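PDB 1UV4: arabinan-endo 1,5-alpha-l-arabinase from Bacillus subtilis, which catalyses the internal hydrolysis of alpha-1,5-linked arabinofuranosyl units in linear and sugar-beet arabinan, contributing to breakdown of the plant cell wall. Local coordinates for residues A[33-38]-A[69-74]; A[118-123]-A[164-169]; A[153-158]-A[172-177]; A[264-269]-A[278-283]. All coordinates share one frame; numbering follows the deposited sequence.

Contact 1. Residues A[33-38]-A[69-74]; sequences EERGLR and YGQNQW
Gln71 reaches across to Glu33, Glu34 and Arg35, where the loop before strand 74-81 meets the chain entering strand 37-42. Its CB stands near the carbonyl of Glu34. CG lies between the backbone N and the carbonyl carbon (chi1 64°), which presses it against that carbonyl, Gln71 CG to Glu34 O being 3.3 Å. From there the extended chain carries the amide past Glu34: OE1 comes beside CG of Arg35, and NE2 lies beside the backbone carbonyl of Glu33, but its hydrogen bond goes to the carbonyl O of Thr32. A water bridges the two side chains, donating to Gln71 OE1 at 3.0 Å and accepting a weak bond from Arg35 NE at 2.9 Å. Guanidinium and amide planes stand 89° apart.

Next along the chain, Gly36 and Asn72 form a single backbone bridge. Gly36 N donates to Gln71 O at 3.3 Å, and Gln73 N donates to Gly36 O at 2.9 Å. Leu37 CD2 packs on Gln73 CB at 3.7 Å. At the outer end the contact thus relies on amide and water chemistry, whereas apolar packing begins at Leu37, whose side chain also touches Leu87 and Tyr89 of the adjoining sheet.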
loop_
_atom_site.group_PDB
_atom_site.type_symbol
_atom_site.label_atom_id
_atom_site.label_comp_id
_atom_site.label_asym_id
_atom_site.label_seq_id
_atom_site.Cartn_x
_atom_site.Cartn_y
_atom_site.Cartn_z
ATOM N N GLU A 33 0.205 19.389 3.794
ATOM C CA GLU A 33 -0.421 20.635 4.245
ATOM C C GLU A 33 -1.967 20.567 4.218
ATOM O O GLU A 33 -2.629 21.591 4.425
ATOM C CB GLU A 33 0.075 21.812 3.383
ATOM C CG GLU A 33 -0.654 21.946 2.053
ATOM C CD GLU A 33 0.228 22.282 0.850
ATOM O OE1 GLU A 33 1.082 23.193 0.941
ATOM O OE2 GLU A 33 0.052 21.616 -0.200
ATOM N N GLU A 34 -2.536 19.380 3.997
ATOM C CA GLU A 34 -3.989 19.205 3.975
ATOM C C GLU A 34 -4.431 18.026 4.796
ATOM O O GLU A 34 -3.644 17.101 5.155
ATOM C CB GLU A 34 -4.521 19.050 2.543
ATOM C CG GLU A 34 -4.292 20.295 1.695
ATOM C CD GLU A 34 -4.783 20.224 0.246
ATOM O OE1 GLU A 34 -5.340 19.203 -0.205
ATOM O OE2 GLU A 34 -4.599 21.250 -0.448
ATOM N N ARG A 35 -5.734 18.021 5.024
ATOM C CA ARG A 35 -6.389 16.927 5.719
ATOM C C ARG A 35 -6.772 15.834 4.780
ATOM O O ARG A 35 -7.162 16.108 3.650
ATOM C CB ARG A 35 -7.663 17.432 6.432
ATOM C CG ARG A 35 -7.379 18.474 7.512
ATOM C CD ARG A 35 -8.634 18.842 8.305
ATOM N NE ARG A 35 -8.422 19.955 9.241
ATOM C CZ ARG A 35 -8.767 21.230 9.014
ATOM N NH1 ARG A 35 -9.425 21.591 7.915
ATOM N NH2 ARG A 35 -8.490 22.172 9.922
ATOM N N GLY A 36 -6.705 14.596 5.254
ATOM C CA GLY A 36 -7.304 13.482 4.560
ATOM C C GLY A 36 -6.457 12.757 3.543
ATOM O O GLY A 36 -5.223 12.673 3.680
ATOM N N LEU A 37 -7.155 12.190 2.564
ATOM C CA LEU A 37 -6.599 11.329 1.531
ATOM C C LEU A 37 -6.785 11.991 0.178
ATOM O O LEU A 37 -7.866 12.518 -0.134
ATOM C CB LEU A 37 -7.281 9.980 1.491
ATOM C CG LEU A 37 -7.073 9.174 2.743
ATOM C CD1 LEU A 37 -8.101 8.032 2.804
ATOM C CD2 LEU A 37 -5.663 8.673 2.811
ATOM N N ARG A 38 -5.740 11.916 -0.650
ATOM C CA ARG A 38 -5.711 12.486 -1.998
ATOM C C ARG A 38 -6.413 11.590 -2.990
ATOM O O ARG A 38 -6.222 10.349 -2.987
ATOM C CB ARG A 38 -4.281 12.663 -2.402
ATOM C CG ARG A 38 -4.039 13.318 -3.765
ATOM C CD ARG A 38 -2.709 13.959 -3.868
ATOM N NE ARG A 38 -2.229 14.400 -5.178
ATOM C CZ ARG A 38 -2.405 15.603 -5.679
ATOM N NH1 ARG A 38 -3.143 16.506 -5.053
ATOM N NH2 ARG A 38 -1.817 15.906 -6.820
ATOM N N TYR A 69 -1.878 12.886 15.746
ATOM C CA TYR A 69 -1.808 12.458 14.360
ATOM C C TYR A 69 -1.576 13.662 13.469
ATOM O O TYR A 69 -2.092 14.775 13.721
ATOM C CB TYR A 69 -3.054 11.668 13.918
ATOM C CG TYR A 69 -4.382 12.368 13.954
ATOM C CD1 TYR A 69 -4.808 13.156 12.894
ATOM C CD2 TYR A 69 -5.199 12.266 15.057
ATOM C CE1 TYR A 69 -6.007 13.813 12.938
ATOM C CE2 TYR A 69 -6.425 12.874 15.110
ATOM C CZ TYR A 69 -6.835 13.656 14.045
ATOM O OH TYR A 69 -8.047 14.268 14.162
ATOM N N GLY A 70 -0.797 13.419 12.417
ATOM C CA GLY A 70 -0.650 14.390 11.358
ATOM C C GLY A 70 -1.944 14.570 10.599
ATOM O O GLY A 70 -2.724 13.650 10.453
ATOM N N GLN A 71 -2.100 15.746 10.023
ATOM C CA GLN A 71 -3.423 16.086 9.472
ATOM C C GLN A 71 -3.719 15.265 8.220
ATOM O O GLN A 71 -4.873 14.991 7.955
ATOM C CB GLN A 71 -3.565 17.541 9.190
ATOM C CG GLN A 71 -2.645 18.090 8.137
ATOM C CD GLN A 71 -2.848 19.578 7.930
ATOM O OE1 GLN A 71 -3.863 20.144 8.376
ATOM N NE2 GLN A 71 -1.876 20.225 7.331
ATOM N N ASN A 72 -2.691 14.852 7.472
ATOM C CA ASN A 72 -2.898 14.051 6.284
ATOM C C ASN A 72 -2.923 12.591 6.669
ATOM O O ASN A 72 -2.142 12.113 7.512
ATOM C CB ASN A 72 -1.825 14.334 5.192
ATOM C CG ASN A 72 -0.383 13.883 5.553
ATOM O OD1 ASN A 72 0.380 13.463 4.657
ATOM N ND2 ASN A 72 0.016 14.064 6.812
ATOM N N GLN A 73 -3.835 11.832 6.062
ATOM C CA GLN A 73 -3.833 10.375 6.254
ATOM C C GLN A 73 -3.034 9.699 5.122
ATOM O O GLN A 73 -2.757 10.307 4.104
ATOM C CB GLN A 73 -5.236 9.781 6.353
ATOM C CG GLN A 73 -5.872 10.050 7.745
ATOM C CD GLN A 73 -6.082 11.515 8.009
ATOM O OE1 GLN A 73 -6.835 12.215 7.329
ATOM N NE2 GLN A 73 -5.398 12.023 9.020
ATOM N N TRP A 74 -2.578 8.466 5.366
ATOM C CA TRP A 74 -1.543 7.885 4.509
ATOM C C TRP A 74 -1.919 6.555 3.887
ATOM O O TRP A 74 -2.611 5.728 4.475
ATOM C CB TRP A 74 -0.205 7.608 5.255
ATOM C CG TRP A 74 0.359 8.679 6.113
ATOM C CD1 TRP A 74 -0.014 9.995 6.198
ATOM C CD2 TRP A 74 1.370 8.494 7.081
ATOM N NE1 TRP A 74 0.739 10.647 7.153
ATOM C CE2 TRP A 74 1.589 9.740 7.712
ATOM C CE3 TRP A 74 2.130 7.394 7.491
ATOM C CZ2 TRP A 74 2.545 9.915 8.707
ATOM C CZ3 TRP A 74 3.092 7.605 8.492
ATOM C CH2 TRP A 74 3.269 8.830 9.070
HETATM O O HOH W 1 -5.832 19.936 10.605
#

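Contact 2. Residues A[118-123]-A[164-169]; sequences GLVIRS and TMKPTG
A classic beta bulge, in which Val120 and Ile121 both face Ile101, marks the corner of strand 115-123, and the loop leading into the short strand 167-168 packs against it. Lys166 supplies the polar part. Its CG is anti to the carbonyl carbon (chi1 -54°), and further bends at chi2 and chi4 fold the chain back so that the amine meets the backbone just ahead of the corner. Lys166 NZ donates to Leu119 O at 2.8 Å, approaching from above the carbonyl plane, 47° out of it. The same amine also bonds to the carbonyl O of Glu117, so two backbone oxygens of one strand grip it.

The aliphatic part of the lysine is used as well: Lys166 CD lies 4.1 Å from Val120 CG2. The other methyl of this valine serves the next residue, with Val120 CG1 at 3.9 Å from Pro167 CD, and the two side chains cross at about a right angle. The proline ring also presses on the corner's backbone, where Pro167 CD is 3.2 Å from Val120 O. Ile121 CB touches the ring more loosely, 4.5 Å from Pro167 CG.

This surface contact joins two successive sheets of the propeller. The Val120 side chain also touches Ile101 and Leu103 of strand 99-106 and Leu146 of strand 144-148, while Pro167 rests on Thr158 of strand 155-160.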
loop_
_atom_site.group_PDB
_atom_site.type_symbol
_atom_site.label_atom_id
_atom_site.label_comp_id
_atom_site.label_asym_id
_atom_site.label_seq_id
_atom_site.Cartn_x
_atom_site.Cartn_y
_atom_site.Cartn_z
ATOM N N GLY A 118 -14.606 2.381 11.428
ATOM C CA GLY A 118 -13.807 2.368 12.635
ATOM C C GLY A 118 -12.459 1.695 12.521
ATOM O O GLY A 118 -11.860 1.490 11.457
ATOM N N LEU A 119 -11.919 1.387 13.680
ATOM C CA LEU A 119 -10.574 0.882 13.822
ATOM C C LEU A 119 -10.414 -0.518 13.269
ATOM O O LEU A 119 -11.261 -1.359 13.537
ATOM C CB LEU A 119 -10.176 0.887 15.302
ATOM C CG LEU A 119 -8.813 0.246 15.675
ATOM C CD1 LEU A 119 -7.723 1.102 15.213
ATOM C CD2 LEU A 119 -8.705 -0.021 17.172
ATOM N N VAL A 120 -9.323 -0.732 12.522
ATOM C CA VAL A 120 -8.938 -2.062 12.020
ATOM C C VAL A 120 -7.884 -2.694 12.962
ATOM O O VAL A 120 -8.129 -3.741 13.577
ATOM C CB VAL A 120 -8.462 -1.946 10.589
ATOM C CG1 VAL A 120 -8.023 -3.308 10.085
ATOM C CG2 VAL A 120 -9.583 -1.391 9.718
ATOM N N ILE A 121 -6.762 -1.997 13.122
ATOM C CA ILE A 121 -5.688 -2.418 14.017
ATOM C C ILE A 121 -4.850 -1.201 14.308
ATOM O O ILE A 121 -4.706 -0.300 13.452
ATOM C CB ILE A 121 -4.874 -3.570 13.361
ATOM C CG1 ILE A 121 -3.905 -4.232 14.351
ATOM C CG2 ILE A 121 -4.192 -3.092 12.087
ATOM C CD1 ILE A 121 -3.378 -5.519 13.894
ATOM N N ARG A 122 -4.257 -1.165 15.489
ATOM C CA ARG A 122 -3.368 -0.063 15.856
ATOM C C ARG A 122 -2.016 -0.618 16.376
ATOM O O ARG A 122 -1.843 -1.838 16.635
ATOM C CB ARG A 122 -4.055 0.924 16.798
ATOM C CG ARG A 122 -4.615 0.343 18.058
ATOM C CD ARG A 122 -3.630 -0.120 19.041
ATOM N NE ARG A 122 -4.334 -0.311 20.322
ATOM C CZ ARG A 122 -4.487 0.601 21.273
ATOM N NH1 ARG A 122 -3.933 1.803 21.179
ATOM N NH2 ARG A 122 -5.172 0.271 22.359
ATOM N N SER A 123 -1.078 0.307 16.519
ATOM C CA SER A 123 0.207 0.030 17.118
ATOM C C SER A 123 0.593 1.148 18.112
ATOM O O SER A 123 0.120 2.279 17.984
ATOM C CB SER A 123 1.312 -0.081 16.052
ATOM O OG SER A 123 1.381 1.088 15.245
ATOM N N THR A 164 -17.295 -8.418 8.772
ATOM C CA THR A 164 -16.997 -7.101 9.327
ATOM C C THR A 164 -15.785 -6.441 8.689
ATOM O O THR A 164 -15.524 -5.246 8.928
ATOM C CB THR A 164 -16.736 -7.179 10.850
ATOM O OG1 THR A 164 -15.508 -7.910 11.073
ATOM C CG2 THR A 164 -17.862 -7.950 11.568
ATOM N N MET A 165 -14.967 -7.221 7.982
ATOM C CA MET A 165 -13.740 -6.745 7.373
ATOM C C MET A 165 -12.680 -6.270 8.379
ATOM O O MET A 165 -11.774 -5.501 8.046
ATOM C CB MET A 165 -14.034 -5.692 6.275
ATOM C CG MET A 165 -14.951 -6.188 5.180
ATOM S SD MET A 165 -14.231 -7.534 4.227
ATOM C CE MET A 165 -13.162 -6.603 3.147
ATOM N N LYS A 166 -12.745 -6.797 9.594
ATOM C CA LYS A 166 -11.763 -6.517 10.678
ATOM C C LYS A 166 -10.980 -7.800 11.035
ATOM O O LYS A 166 -11.447 -8.922 10.709
ATOM C CB LYS A 166 -12.493 -6.027 11.922
ATOM C CG LYS A 166 -13.420 -4.819 11.711
ATOM C CD LYS A 166 -12.643 -3.556 11.313
ATOM C CE LYS A 166 -13.537 -2.316 11.201
ATOM N NZ LYS A 166 -13.854 -1.723 12.556
ATOM N N PRO A 167 -9.852 -7.658 11.719
ATOM C CA PRO A 167 -9.003 -8.811 11.992
ATOM C C PRO A 167 -9.638 -9.904 12.840
ATOM O O PRO A 167 -10.428 -9.658 13.792
ATOM C CB PRO A 167 -7.827 -8.212 12.735
ATOM C CG PRO A 167 -7.783 -6.766 12.235
ATOM C CD PRO A 167 -9.207 -6.402 12.167
ATOM N N THR A 168 -9.199 -11.124 12.492
ATOM C CA THR A 168 -9.524 -12.334 13.235
ATOM C C THR A 168 -8.282 -13.201 13.267
ATOM O O THR A 168 -7.500 -13.178 12.337
ATOM C CB THR A 168 -10.711 -13.073 12.586
ATOM O OG1 THR A 168 -11.074 -14.233 13.335
ATOM C CG2 THR A 168 -10.362 -13.661 11.260
ATOM N N GLY A 169 -8.126 -13.972 14.325
ATOM C CA GLY A 169 -7.002 -14.888 14.457
ATOM C C GLY A 169 -5.689 -14.226 14.831
ATOM O O GLY A 169 -5.633 -13.133 15.400
#

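Contact 3. Residues A[153-158]-A[172-177]; sequences SGIKLT and YSIAAR. With EDO (1,2-ethanediol), chain F.
Strands 155-158 and 172-175 are antiparallel neighbours in one blade of the beta-propeller, and their pairing is interrupted by a classic beta bulge. Ile174 and Ala175 both face Ile155, shifting the register by one. Ile155 bonds to both bulge residues: its N donates to Ala175 O at 2.8 Å, while its O receives Ile174 N at 2.9 Å in a nearly straight bond (177°). Beyond it, Leu157 and Tyr172 form a hydrogen-bonded pair, with Leu157 O in the plane of the tyrosine ring, at its edge.

With CG1 between its backbone N and carbonyl carbon (chi1 60°), Ile174 lays this branch against Ile155, CG1 to Ile155 CG2 being 3.7 Å; its CD1 reaches Leu157 CB at 4.0 Å. Both isoleucines also touch strands 184-192 and 195-203 of the next sheet, and the Ile155 side chain is about 5 Å from that of Glu185, the inferred proton donor.

Lys156 and Ser173, a non-hydrogen-bonded pair, meet on the other face. Lys156 NZ donates to Ser153 OG (also bonded to Asn128 O), to O2 of an ethanediol probably from the crystallisation liquor, whose O1 shares a hydrogen bond with Ser173 OG, and to Ser173 OG itself, 2.9 Å from Lys156 NZ.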
loop_
_atom_site.group_PDB
_atom_site.type_symbol
_atom_site.label_atom_id
_atom_site.label_comp_id
_atom_site.label_asym_id
_atom_site.label_seq_id
_atom_site.Cartn_x
_atom_site.Cartn_y
_atom_site.Cartn_z
ATOM N N SER A 153 9.852 -4.497 13.004
ATOM C CA SER A 153 10.045 -5.907 12.600
ATOM C C SER A 153 9.346 -6.197 11.259
ATOM O O SER A 153 9.337 -7.367 10.836
ATOM C CB SER A 153 9.580 -6.879 13.694
ATOM O OG SER A 153 8.185 -6.932 13.829
ATOM N N GLY A 154 8.806 -5.159 10.580
ATOM C CA GLY A 154 8.387 -5.306 9.191
ATOM C C GLY A 154 6.921 -5.544 8.910
ATOM O O GLY A 154 6.038 -5.017 9.539
ATOM N N ILE A 155 6.684 -6.419 7.940
ATOM C CA ILE A 155 5.369 -6.683 7.374
ATOM C C ILE A 155 4.637 -7.806 8.075
ATOM O O ILE A 155 5.178 -8.886 8.315
ATOM C CB ILE A 155 5.520 -7.012 5.896
ATOM C CG1 ILE A 155 6.385 -5.924 5.220
ATOM C CG2 ILE A 155 4.153 -7.128 5.199
ATOM C CD1 ILE A 155 5.927 -4.542 5.305
ATOM N N LYS A 156 3.391 -7.460 8.450
ATOM C CA LYS A 156 2.501 -8.349 9.185
ATOM C C LYS A 156 1.290 -8.690 8.325
ATOM O O LYS A 156 0.982 -7.988 7.381
ATOM C CB LYS A 156 2.048 -7.694 10.462
ATOM C CG LYS A 156 3.177 -7.169 11.377
ATOM C CD LYS A 156 4.191 -8.226 11.759
ATOM C CE LYS A 156 5.347 -7.657 12.507
ATOM N NZ LYS A 156 6.292 -8.735 12.916
ATOM N N LEU A 157 0.602 -9.741 8.742
ATOM C CA LEU A 157 -0.542 -10.307 8.030
ATOM C C LEU A 157 -1.572 -10.872 9.017
ATOM O O LEU A 157 -1.213 -11.562 9.931
ATOM C CB LEU A 157 -0.071 -11.397 7.089
ATOM C CG LEU A 157 -1.119 -12.156 6.299
ATOM C CD1 LEU A 157 -1.683 -11.305 5.206
ATOM C CD2 LEU A 157 -0.532 -13.479 5.757
ATOM N N THR A 158 -2.844 -10.517 8.809
ATOM C CA THR A 158 -3.923 -11.107 9.564
ATOM C C THR A 158 -5.064 -11.476 8.608
ATOM O O THR A 158 -5.348 -10.776 7.640
ATOM C CB THR A 158 -4.434 -10.143 10.668
ATOM O OG1 THR A 158 -5.528 -10.727 11.380
ATOM C CG2 THR A 158 -4.939 -8.844 10.062
ATOM N N TYR A 172 0.556 -12.651 11.780
ATOM C CA TYR A 172 1.677 -13.365 11.177
ATOM C C TYR A 172 2.705 -12.349 10.671
ATOM O O TYR A 172 2.374 -11.202 10.358
ATOM C CB TYR A 172 1.204 -14.215 9.991
ATOM C CG TYR A 172 0.214 -15.303 10.348
ATOM C CD1 TYR A 172 0.637 -16.564 10.695
ATOM C CD2 TYR A 172 -1.150 -15.069 10.335
ATOM C CE1 TYR A 172 -0.285 -17.578 11.020
ATOM C CE2 TYR A 172 -2.057 -16.072 10.653
ATOM C CZ TYR A 172 -1.616 -17.317 10.988
ATOM O OH TYR A 172 -2.512 -18.337 11.313
ATOM N N SER A 173 3.949 -12.789 10.676
ATOM C CA SER A 173 5.080 -12.037 10.124
ATOM C C SER A 173 5.465 -12.596 8.777
ATOM O O SER A 173 5.689 -13.778 8.641
ATOM C CB SER A 173 6.271 -12.120 11.066
ATOM O OG SER A 173 5.932 -11.558 12.311
ATOM N N ILE A 174 5.529 -11.729 7.758
ATOM C CA ILE A 174 5.804 -12.210 6.390
ATOM C C ILE A 174 6.975 -11.565 5.651
ATOM O O ILE A 174 7.451 -12.131 4.661
ATOM C CB ILE A 174 4.525 -12.181 5.502
ATOM C CG1 ILE A 174 3.941 -10.794 5.364
ATOM C CG2 ILE A 174 3.497 -13.195 6.015
ATOM C CD1 ILE A 174 2.800 -10.718 4.342
ATOM N N ALA A 175 7.490 -10.420 6.131
ATOM C CA ALA A 175 8.730 -9.867 5.574
ATOM C C ALA A 175 9.381 -8.974 6.584
ATOM O O ALA A 175 8.707 -8.303 7.349
ATOM C CB ALA A 175 8.521 -9.095 4.225
ATOM N N ALA A 176 10.710 -9.020 6.615
ATOM C CA ALA A 176 11.489 -8.201 7.563
ATOM C C ALA A 176 12.859 -7.911 6.960
ATOM O O ALA A 176 13.346 -8.636 6.097
ATOM C CB ALA A 176 11.639 -8.974 8.867
ATOM N N ARG A 177 13.535 -6.874 7.462
ATOM C CA ARG A 177 14.924 -6.620 7.125
ATOM C C ARG A 177 15.731 -6.430 8.402
ATOM O O ARG A 177 16.163 -5.334 8.710
ATOM C CB ARG A 177 15.099 -5.426 6.217
ATOM C CG ARG A 177 14.360 -5.548 4.876
ATOM C CD ARG A 177 14.647 -4.375 4.001
ATOM N NE ARG A 177 15.942 -4.440 3.371
ATOM C CZ ARG A 177 16.554 -3.409 2.815
ATOM N NH1 ARG A 177 16.003 -2.196 2.854
ATOM N NH2 ARG A 177 17.733 -3.577 2.234
HETATM C C1 EDO F . 3.667 -12.141 14.997
HETATM O O1 EDO F . 4.324 -12.960 14.051
HETATM C C2 EDO F . 3.586 -10.732 14.467
HETATM O O2 EDO F . 4.540 -9.937 15.126
#

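Contact 4. Residues A[264-269]-A[278-283]; sequences LVRHAY and KLLIND. With EDO (1,2-ethanediol), chain E.
The guanidinium of Arg266 has CB of Leu280 over the centre of one face, 3.6 Å above the plane, and oxygens at its edge. Asn282 OD1 is gripped there end-on by two nitrogens, at 2.7 Å from Arg266 NH1 and 2.8 Å from Arg266 NH2. Both donors come from the same face of the amide, whose plane is turned 45° from the guanidinium. Ethanediol O1 occupies another part of the edge, accepting from Arg266 NE and Arg266 NH2, each at 3.0 Å; the ethanediol, probably from the crystallisation liquor, is also hydrogen-bonded to Asp244 OD2. Placing CG between the backbone N and the carbonyl carbon (chi1 74°), with a bend at chi2, swings the arginine over the partner strand.

Underneath runs a regular antiparallel ladder. Leu264-Asn282, Arg266-Leu280 and Ala268-Lys278 are hydrogen-bonded pairs; Leu280 N donates to Arg266 O at 2.9 Å. On the opposite face, Val265 and Ile281 point the same way side by side, Val265 CG1 to Ile281 CG1 being 3.9 Å, and Leu279 CD1 touches Val265 CB. His267, also on that face, hydrogen-bonds through ND1 to the backbone N of Asp14, inferred to be the catalytic proton acceptor, and through NE2 to Thr212 OG1.

The two strands form a beta hairpin at the middle of a four-stranded sheet. Strand 4-8 flanks 276-283 and strand 250-259 flanks 263-270, so the chain's N-terminal strand completes this blade.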
loop_
_atom_site.group_PDB
_atom_site.type_symbol
_atom_site.label_atom_id
_atom_site.label_comp_id
_atom_site.label_asym_id
_atom_site.label_seq_id
_atom_site.Cartn_x
_atom_site.Cartn_y
_atom_site.Cartn_z
ATOM N N LEU A 264 0.660 -2.841 -12.354
ATOM C CA LEU A 264 1.396 -2.370 -11.196
ATOM C C LEU A 264 1.451 -0.865 -11.220
ATOM O O LEU A 264 1.983 -0.281 -12.162
ATOM C CB LEU A 264 2.824 -2.952 -11.174
ATOM C CG LEU A 264 3.514 -2.704 -9.828
ATOM C CD1 LEU A 264 2.960 -3.537 -8.719
ATOM C CD2 LEU A 264 5.025 -2.848 -9.890
ATOM N N VAL A 265 0.884 -0.248 -10.199
ATOM C CA VAL A 265 1.013 1.178 -9.989
ATOM C C VAL A 265 2.070 1.392 -8.921
ATOM O O VAL A 265 2.252 0.565 -8.025
ATOM C CB VAL A 265 -0.354 1.869 -9.594
ATOM C CG1 VAL A 265 -1.413 1.579 -10.679
ATOM C CG2 VAL A 265 -0.859 1.429 -8.233
ATOM N N ARG A 266 2.734 2.519 -8.997
ATOM C CA ARG A 266 3.721 2.870 -7.950
ATOM C C ARG A 266 3.987 4.352 -8.050
ATOM O O ARG A 266 3.544 4.995 -9.017
ATOM C CB ARG A 266 5.037 2.106 -8.156
ATOM C CG ARG A 266 5.901 2.563 -9.267
ATOM C CD ARG A 266 5.898 1.649 -10.348
ATOM N NE ARG A 266 6.802 1.942 -11.473
ATOM C CZ ARG A 266 6.475 1.686 -12.721
ATOM N NH1 ARG A 266 5.295 1.163 -12.997
ATOM N NH2 ARG A 266 7.342 1.903 -13.685
ATOM N N HIS A 267 4.664 4.913 -7.059
ATOM C CA HIS A 267 5.197 6.266 -7.196
ATOM C C HIS A 267 6.671 6.185 -7.538
ATOM O O HIS A 267 7.320 5.177 -7.283
ATOM C CB HIS A 267 4.947 7.125 -5.951
ATOM C CG HIS A 267 5.627 6.638 -4.696
ATOM N ND1 HIS A 267 4.940 6.192 -3.582
ATOM C CD2 HIS A 267 6.948 6.539 -4.383
ATOM C CE1 HIS A 267 5.809 5.800 -2.659
ATOM N NE2 HIS A 267 7.029 5.987 -3.130
ATOM N N ALA A 268 7.219 7.250 -8.122
ATOM C CA ALA A 268 8.672 7.397 -8.265
ATOM C C ALA A 268 8.935 8.889 -8.395
ATOM O O ALA A 268 8.032 9.652 -8.807
ATOM C CB ALA A 268 9.196 6.638 -9.446
ATOM N N TYR A 269 10.128 9.319 -8.010
ATOM C CA TYR A 269 10.455 10.731 -7.873
ATOM C C TYR A 269 11.146 11.256 -9.124
ATOM O O TYR A 269 12.171 10.755 -9.563
ATOM C CB TYR A 269 11.311 10.909 -6.649
ATOM C CG TYR A 269 10.649 10.496 -5.366
ATOM C CD1 TYR A 269 10.688 9.160 -4.920
ATOM C CD2 TYR A 269 9.913 11.375 -4.626
ATOM C CE1 TYR A 269 10.093 8.781 -3.720
ATOM C CE2 TYR A 269 9.315 11.006 -3.447
ATOM C CZ TYR A 269 9.401 9.701 -3.008
ATOM O OH TYR A 269 8.809 9.357 -1.779
ATOM N N LYS A 278 5.442 10.984 -8.676
ATOM C CA LYS A 278 4.379 10.821 -9.644
ATOM C C LYS A 278 3.924 9.368 -9.658
ATOM O O LYS A 278 4.660 8.444 -9.278
ATOM C CB LYS A 278 4.861 11.218 -11.033
ATOM C CG LYS A 278 5.565 12.580 -11.110
ATOM C CD LYS A 278 4.598 13.725 -10.797
ATOM C CE LYS A 278 5.143 15.152 -11.223
ATOM N NZ LYS A 278 5.826 15.146 -12.548
ATOM N N LEU A 279 2.716 9.178 -10.193
ATOM C CA LEU A 279 2.118 7.853 -10.424
ATOM C C LEU A 279 2.621 7.260 -11.734
ATOM O O LEU A 279 2.376 7.825 -12.792
ATOM C CB LEU A 279 0.614 7.997 -10.463
ATOM C CG LEU A 279 -0.208 6.760 -10.793
ATOM C CD1 LEU A 279 0.027 5.648 -9.839
ATOM C CD2 LEU A 279 -1.685 7.097 -10.789
ATOM N N LEU A 280 3.309 6.116 -11.651
ATOM C CA LEU A 280 3.802 5.377 -12.821
ATOM C C LEU A 280 3.056 4.055 -12.852
ATOM O O LEU A 280 2.781 3.420 -11.833
ATOM C CB LEU A 280 5.284 5.111 -12.745
ATOM C CG LEU A 280 6.207 6.243 -13.154
ATOM C CD1 LEU A 280 6.103 7.469 -12.316
ATOM C CD2 LEU A 280 7.657 5.754 -13.151
ATOM N N ILE A 281 2.689 3.640 -14.051
ATOM C CA ILE A 281 1.870 2.444 -14.226
ATOM C C ILE A 281 2.449 1.565 -15.330
ATOM O O ILE A 281 2.770 2.066 -16.403
ATOM C CB ILE A 281 0.409 2.837 -14.571
ATOM C CG1 ILE A 281 -0.158 3.856 -13.561
ATOM C CG2 ILE A 281 -0.449 1.578 -14.651
ATOM C CD1 ILE A 281 -1.570 4.227 -13.844
ATOM N N ASN A 282 2.570 0.266 -15.051
ATOM C CA ASN A 282 2.997 -0.710 -16.050
ATOM C C ASN A 282 2.055 -1.889 -16.068
ATOM O O ASN A 282 1.453 -2.212 -15.066
ATOM C CB ASN A 282 4.375 -1.304 -15.707
ATOM C CG ASN A 282 5.523 -0.468 -16.191
ATOM O OD1 ASN A 282 5.751 0.612 -15.649
ATOM N ND2 ASN A 282 6.255 -0.969 -17.176
ATOM N N ASP A 283 1.987 -2.597 -17.192
ATOM C CA ASP A 283 1.405 -3.939 -17.197
ATOM C C ASP A 283 2.310 -4.853 -16.402
ATOM O O ASP A 283 3.534 -4.650 -16.338
ATOM C CB ASP A 283 1.355 -4.456 -18.589
ATOM C CG ASP A 283 0.539 -3.581 -19.497
ATOM O OD1 ASP A 283 -0.642 -3.330 -19.166
ATOM O OD2 ASP A 283 0.989 -3.077 -20.544
HETATM C C1 EDO E . 10.739 3.708 -12.115
HETATM O O1 EDO E . 9.635 2.822 -11.977
HETATM C C2 EDO E . 11.477 3.448 -13.405
HETATM O O2 EDO E . 12.379 2.368 -13.242
#

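Five antiparallel sheets make up the propeller, and the four contacts are spread around it. Contact 1 joins the sheet running from strand 16-20 to strand 49-54 with the next, which starts at 74-81; contact 2 joins that second sheet to the third. Contact 3 lies within the third and contact 4 within the last, where the N-terminal strand 4-8 pairs with strand 276-283. Contacts 2 and 3 alternate along the chain and touch through Thr158, their centres about 16 Å apart; the other pairs follow in series without touching. Contacts 2 and 4 are the farthest apart, about 29 Å between centres and across the chain's centre. Asp77, Glu135 and Asp257, from three blades, meet at the calcium.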